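Local atomic coordinates of phosphoglycerate kinase (Coxiella burnetii, PDB entry 4NG4), a protein that catalyses the reversible transfer of a phosphoryl group between ATP and 3-phosphoglycerate, a step of glycolysis. Residues A[137-151]-A[164-178]. Residues are numbered along the deposited sequence; the frame is centred on the assembly and turned at random.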
loop_
_atom_site.group_PDB
_atom_site.type_symbol
_atom_site.label_atom_id
_atom_site.label_comp_id
_atom_site.label_asym_id
_atom_site.label_seq_id
_atom_site.Cartn_x
_atom_site.Cartn_y
_atom_site.Cartn_z
ATOM N N ALA A 137 25.161 1.870 8.685
ATOM C CA ALA A 137 24.780 0.776 7.799
ATOM C C ALA A 137 25.850 -0.291 7.746
ATOM O O ALA A 137 25.548 -1.470 7.871
ATOM C CB ALA A 137 24.499 1.296 6.400
ATOM N N LYS A 138 27.098 0.122 7.555
ATOM C CA LYS A 138 28.226 -0.818 7.530
ATOM C C LYS A 138 28.270 -1.647 8.819
ATOM O O LYS A 138 28.566 -2.834 8.789
ATOM C CB LYS A 138 29.543 -0.069 7.329
ATOM C CG LYS A 138 29.751 0.435 5.922
ATOM C CD LYS A 138 30.886 1.453 5.852
ATOM C CE LYS A 138 31.253 1.788 4.407
ATOM N NZ LYS A 138 32.256 2.891 4.303
ATOM N N ARG A 139 27.942 -1.016 9.938
ATOM C CA ARG A 139 27.973 -1.671 11.242
ATOM C C ARG A 139 26.878 -2.730 11.346
ATOM O O ARG A 139 27.105 -3.807 11.890
ATOM C CB ARG A 139 27.809 -0.627 12.354
ATOM C CG ARG A 139 28.489 -0.977 13.674
ATOM C CD ARG A 139 28.903 0.301 14.420
ATOM N NE ARG A 139 27.806 1.280 14.515
ATOM C CZ ARG A 139 27.947 2.562 14.863
ATOM N NH1 ARG A 139 29.145 3.061 15.166
ATOM N NH2 ARG A 139 26.882 3.359 14.913
ATOM N N MET A 140 25.691 -2.407 10.840
ATOM C CA MET A 140 24.592 -3.372 10.745
ATOM C C MET A 140 24.986 -4.550 9.854
ATOM O O MET A 140 24.628 -5.688 10.141
ATOM C CB MET A 140 23.323 -2.708 10.182
ATOM C CG MET A 140 22.693 -1.620 11.070
ATOM S SD MET A 140 21.013 -1.159 10.557
ATOM C CE MET A 140 20.502 -0.111 11.882
ATOM N N ALA A 141 25.722 -4.264 8.779
ATOM C CA ALA A 141 26.161 -5.286 7.821
ATOM C C ALA A 141 27.242 -6.191 8.400
ATOM O O ALA A 141 27.373 -7.352 8.002
ATOM C CB ALA A 141 26.665 -4.631 6.556
ATOM N N GLU A 142 28.021 -5.633 9.323
ATOM C CA GLU A 142 29.029 -6.369 10.093
ATOM C C GLU A 142 28.384 -7.502 10.897
ATOM O O GLU A 142 28.923 -8.606 10.964
ATOM C CB GLU A 142 29.742 -5.399 11.054
ATOM C CG GLU A 142 31.204 -5.689 11.330
ATOM C CD GLU A 142 32.101 -5.457 10.121
ATOM O OE1 GLU A 142 31.607 -4.985 9.073
ATOM O OE2 GLU A 142 33.310 -5.755 10.218
ATOM N N LEU A 143 27.215 -7.220 11.476
ATOM C CA LEU A 143 26.545 -8.122 12.427
ATOM C C LEU A 143 25.890 -9.376 11.817
ATOM O O LEU A 143 25.372 -10.217 12.560
ATOM C CB LEU A 143 25.477 -7.345 13.227
ATOM C CG LEU A 143 25.940 -6.147 14.069
ATOM C CD1 LEU A 143 24.750 -5.261 14.413
ATOM C CD2 LEU A 143 26.665 -6.590 15.338
ATOM N N CYS A 144 25.913 -9.527 10.493
ATOM C CA CYS A 144 25.226 -10.662 9.875
ATOM C C CYS A 144 25.907 -11.216 8.619
ATOM O O CYS A 144 26.621 -10.507 7.905
ATOM C CB CYS A 144 23.786 -10.268 9.537
ATOM S SG CYS A 144 23.653 -9.417 7.966
ATOM N N ASP A 145 25.660 -12.499 8.367
ATOM C CA ASP A 145 26.073 -13.152 7.128
ATOM C C ASP A 145 25.103 -12.786 6.009
ATOM O O ASP A 145 25.525 -12.415 4.915
ATOM C CB ASP A 145 26.074 -14.672 7.289
ATOM C CG ASP A 145 27.094 -15.153 8.284
ATOM O OD1 ASP A 145 28.300 -14.974 8.020
ATOM O OD2 ASP A 145 26.687 -15.728 9.320
ATOM N N ILE A 146 23.804 -12.913 6.294
ATOM C CA ILE A 146 22.751 -12.643 5.315
ATOM C C ILE A 146 21.748 -11.619 5.839
ATOM O O ILE A 146 21.354 -11.669 7.009
ATOM C CB ILE A 146 21.972 -13.926 4.941
ATOM C CG1 ILE A 146 22.914 -15.005 4.399
ATOM C CG2 ILE A 146 20.896 -13.610 3.907
ATOM C CD1 ILE A 146 22.240 -16.331 4.218
ATOM N N PHE A 147 21.341 -10.698 4.962
ATOM C CA PHE A 147 20.268 -9.751 5.262
ATOM C C PHE A 147 19.042 -10.077 4.429
ATOM O O PHE A 147 19.150 -10.251 3.217
ATOM C CB PHE A 147 20.710 -8.319 4.973
ATOM C CG PHE A 147 19.631 -7.292 5.203
ATOM C CD1 PHE A 147 19.049 -7.151 6.454
ATOM C CD2 PHE A 147 19.194 -6.471 4.171
ATOM C CE1 PHE A 147 18.068 -6.214 6.685
ATOM C CE2 PHE A 147 18.201 -5.534 4.390
ATOM C CZ PHE A 147 17.639 -5.404 5.653
ATOM N N VAL A 148 17.884 -10.141 5.085
ATOM C CA VAL A 148 16.621 -10.428 4.421
ATOM C C VAL A 148 15.669 -9.240 4.583
ATOM O O VAL A 148 15.145 -9.014 5.679
ATOM C CB VAL A 148 15.970 -11.690 5.006
ATOM C CG1 VAL A 148 14.735 -12.058 4.222
ATOM C CG2 VAL A 148 16.944 -12.826 4.980
ATOM N N MET A 149 15.469 -8.478 3.505
ATOM C CA MET A 149 14.487 -7.400 3.492
ATOM C C MET A 149 13.119 -7.996 3.261
ATOM O O MET A 149 12.766 -8.330 2.133
ATOM C CB MET A 149 14.794 -6.357 2.408
ATOM C CG MET A 149 13.794 -5.177 2.337
ATOM S SD MET A 149 13.340 -4.502 3.947
ATOM C CE MET A 149 12.821 -2.849 3.511
ATOM N N ASP A 150 12.350 -8.104 4.337
ATOM C CA ASP A 150 11.015 -8.674 4.300
ATOM C C ASP A 150 9.986 -7.626 4.731
ATOM O O ASP A 150 9.001 -7.973 5.377
ATOM C CB ASP A 150 10.984 -9.880 5.238
ATOM C CG ASP A 150 9.758 -10.747 5.059
ATOM O OD1 ASP A 150 9.377 -11.038 3.896
ATOM O OD2 ASP A 150 9.182 -11.157 6.098
ATOM N N ALA A 151 10.206 -6.359 4.355
ATOM C CA ALA A 151 9.389 -5.231 4.845
ATOM C C ALA A 151 8.942 -4.219 3.755
ATOM O O ALA A 151 9.363 -3.046 3.756
ATOM C CB ALA A 151 10.147 -4.512 5.952
ATOM N N GLY A 164 20.528 1.009 3.389
ATOM C CA GLY A 164 21.968 1.057 3.627
ATOM C C GLY A 164 22.563 -0.291 3.981
ATOM O O GLY A 164 23.573 -0.690 3.402
ATOM N N VAL A 165 21.937 -0.993 4.924
ATOM C CA VAL A 165 22.440 -2.289 5.365
ATOM C C VAL A 165 22.544 -3.267 4.197
ATOM O O VAL A 165 23.564 -3.965 4.066
ATOM C CB VAL A 165 21.598 -2.906 6.510
ATOM C CG1 VAL A 165 20.151 -3.082 6.115
ATOM C CG2 VAL A 165 22.194 -4.231 6.931
ATOM N N ALA A 166 21.521 -3.292 3.341
ATOM C CA ALA A 166 21.512 -4.169 2.163
ATOM C C ALA A 166 22.597 -3.796 1.148
ATOM O O ALA A 166 23.081 -4.658 0.409
ATOM C CB ALA A 166 20.145 -4.166 1.486
ATOM N N ALA A 167 22.977 -2.519 1.117
ATOM C CA ALA A 167 24.037 -2.062 0.232
ATOM C C ALA A 167 25.380 -2.708 0.572
ATOM O O ALA A 167 26.162 -3.014 -0.336
ATOM C CB ALA A 167 24.150 -0.547 0.273
ATOM N N TYR A 168 25.630 -2.933 1.868
ATOM C CA TYR A 168 26.944 -3.413 2.358
ATOM C C TYR A 168 26.949 -4.792 3.060
ATOM O O TYR A 168 27.950 -5.164 3.673
ATOM C CB TYR A 168 27.542 -2.375 3.326
ATOM C CG TYR A 168 27.651 -0.976 2.760
ATOM C CD1 TYR A 168 28.654 -0.653 1.845
ATOM C CD2 TYR A 168 26.755 0.025 3.139
ATOM C CE1 TYR A 168 28.768 0.628 1.314
ATOM C CE2 TYR A 168 26.854 1.321 2.612
ATOM C CZ TYR A 168 27.871 1.610 1.699
ATOM O OH TYR A 168 27.996 2.877 1.168
ATOM N N ALA A 169 25.846 -5.535 2.984
ATOM C CA ALA A 169 25.752 -6.851 3.631
ATOM C C ALA A 169 26.303 -7.944 2.713
ATOM O O ALA A 169 25.989 -7.960 1.522
ATOM C CB ALA A 169 24.316 -7.158 4.008
ATOM N N LYS A 170 27.116 -8.847 3.277
ATOM C CA LYS A 170 27.732 -9.983 2.545
ATOM C C LYS A 170 26.804 -10.609 1.516
ATOM O O LYS A 170 27.183 -10.820 0.373
ATOM C CB LYS A 170 28.150 -11.086 3.529
ATOM C CG LYS A 170 29.594 -11.005 4.037
ATOM C CD LYS A 170 29.704 -11.350 5.530
ATOM C CE LYS A 170 29.272 -10.153 6.399
ATOM N NZ LYS A 170 29.363 -10.414 7.871
ATOM N N LEU A 171 25.576 -10.883 1.945
ATOM C CA LEU A 171 24.562 -11.524 1.121
ATOM C C LEU A 171 23.216 -10.851 1.431
ATOM O O LEU A 171 22.818 -10.771 2.593
ATOM C CB LEU A 171 24.552 -13.026 1.446
ATOM C CG LEU A 171 24.459 -14.075 0.327
ATOM C CD1 LEU A 171 24.938 -13.548 -1.019
ATOM C CD2 LEU A 171 25.238 -15.343 0.704
ATOM N N ALA A 172 22.540 -10.325 0.411
ATOM C CA ALA A 172 21.262 -9.614 0.621
ATOM C C ALA A 172 20.161 -10.159 -0.286
ATOM O O ALA A 172 20.408 -10.477 -1.454
ATOM C CB ALA A 172 21.438 -8.116 0.409
ATOM N N CYS A 173 18.952 -10.266 0.261
ATOM C CA CYS A 173 17.819 -10.846 -0.454
ATOM C C CYS A 173 16.486 -10.331 0.097
ATOM O O CYS A 173 16.451 -9.558 1.058
ATOM C CB CYS A 173 17.869 -12.363 -0.338
ATOM S SG CYS A 173 17.724 -12.919 1.336
ATOM N N ALA A 174 15.396 -10.766 -0.528
ATOM C CA ALA A 174 14.054 -10.441 -0.064
ATOM C C ALA A 174 13.418 -11.662 0.601
ATOM O O ALA A 174 13.681 -12.798 0.201
ATOM C CB ALA A 174 13.205 -9.959 -1.227
ATOM N N GLY A 175 12.588 -11.417 1.613
ATOM C CA GLY A 175 11.825 -12.470 2.272
ATOM C C GLY A 175 10.545 -12.759 1.511
ATOM O O GLY A 175 10.235 -12.058 0.547
ATOM N N PRO A 176 9.782 -13.785 1.942
ATOM C CA PRO A 176 8.546 -14.190 1.252
ATOM C C PRO A 176 7.376 -13.180 1.280
ATOM O O PRO A 176 6.556 -13.178 0.367
ATOM C CB PRO A 176 8.159 -15.500 1.953
ATOM C CG PRO A 176 8.816 -15.449 3.254
ATOM C CD PRO A 176 10.082 -14.670 3.077
ATOM N N LEU A 177 7.289 -12.322 2.291
ATOM C CA LEU A 177 6.209 -11.325 2.316
ATOM C C LEU A 177 6.400 -10.277 1.226
ATOM O O LEU A 177 5.486 -10.012 0.456
ATOM C CB LEU A 177 6.084 -10.661 3.689
ATOM C CG LEU A 177 5.150 -11.388 4.650
ATOM C CD1 LEU A 177 5.593 -12.834 4.860
ATOM C CD2 LEU A 177 5.090 -10.638 5.967
ATOM N N LEU A 178 7.602 -9.711 1.154
ATOM C CA LEU A 178 7.957 -8.761 0.107
ATOM C C LEU A 178 7.788 -9.470 -1.227
ATOM O O LEU A 178 7.405 -8.838 -2.217
ATOM C CB LEU A 178 9.387 -8.238 0.325
ATOM C CG LEU A 178 9.897 -7.061 -0.508
ATOM C CD1 LEU A 178 10.981 -6.342 0.250
ATOM C CD2 LEU A 178 10.411 -7.519 -1.883
#
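F147 reaches from strand 146-149 onto helix 160-168. Its CG stands anti to the backbone N (chi1 178°), which carries the ring off the sheet to the helix. V165 CG1 sits over one ring face, 3.7 Å from the ring centroid, in a CH-pi contact. A166 CB meets the ring obliquely at CD2, and A169 CB packs on F147 CB. V165 CG2 turns the other way, to M140 CB, and so ties helix 134-142 to the same cluster.

Helix segments 137-142 and 164-168 cross at -60°. A137 CB rests on the backbone of G164, and A141 CB packs on Y168 CB. K138 lies extended over the Y168 ring, with its CG above one face. K170 bends at chi2 and chi3, and its NZ donates to C144 O at 2.7 Å, from above the carbonyl plane. The D145 side chain points away, and its OD2 accepts from R26 N.

Strands 146-149 and 171-174 run parallel. F147 N gives a nearly straight bond to L171 O (2.8 Å), C173 N bonds F147 O, and M149 N bonds C173 O. On the face away from F147, V148 CG2 touches C173 SG at 3.7 Å. At the end of the strand, the side chains of M149 and L178 cross at about a right angle, with CD1 of L178 against CG of M149. D150 OD1 accepts L177 N (2.9 Å) with its syn lone pair, in the first turn of helix 176-190, while OD2 bonds T54 OG1.

This is a parallel beta-alpha-beta unit, strand 146-149, helix 160-168, strand 171-174, which supplies the edge strand 171-174 of the parallel sheet in the Rossmann-like N-terminal domain of phosphoglycerate kinase.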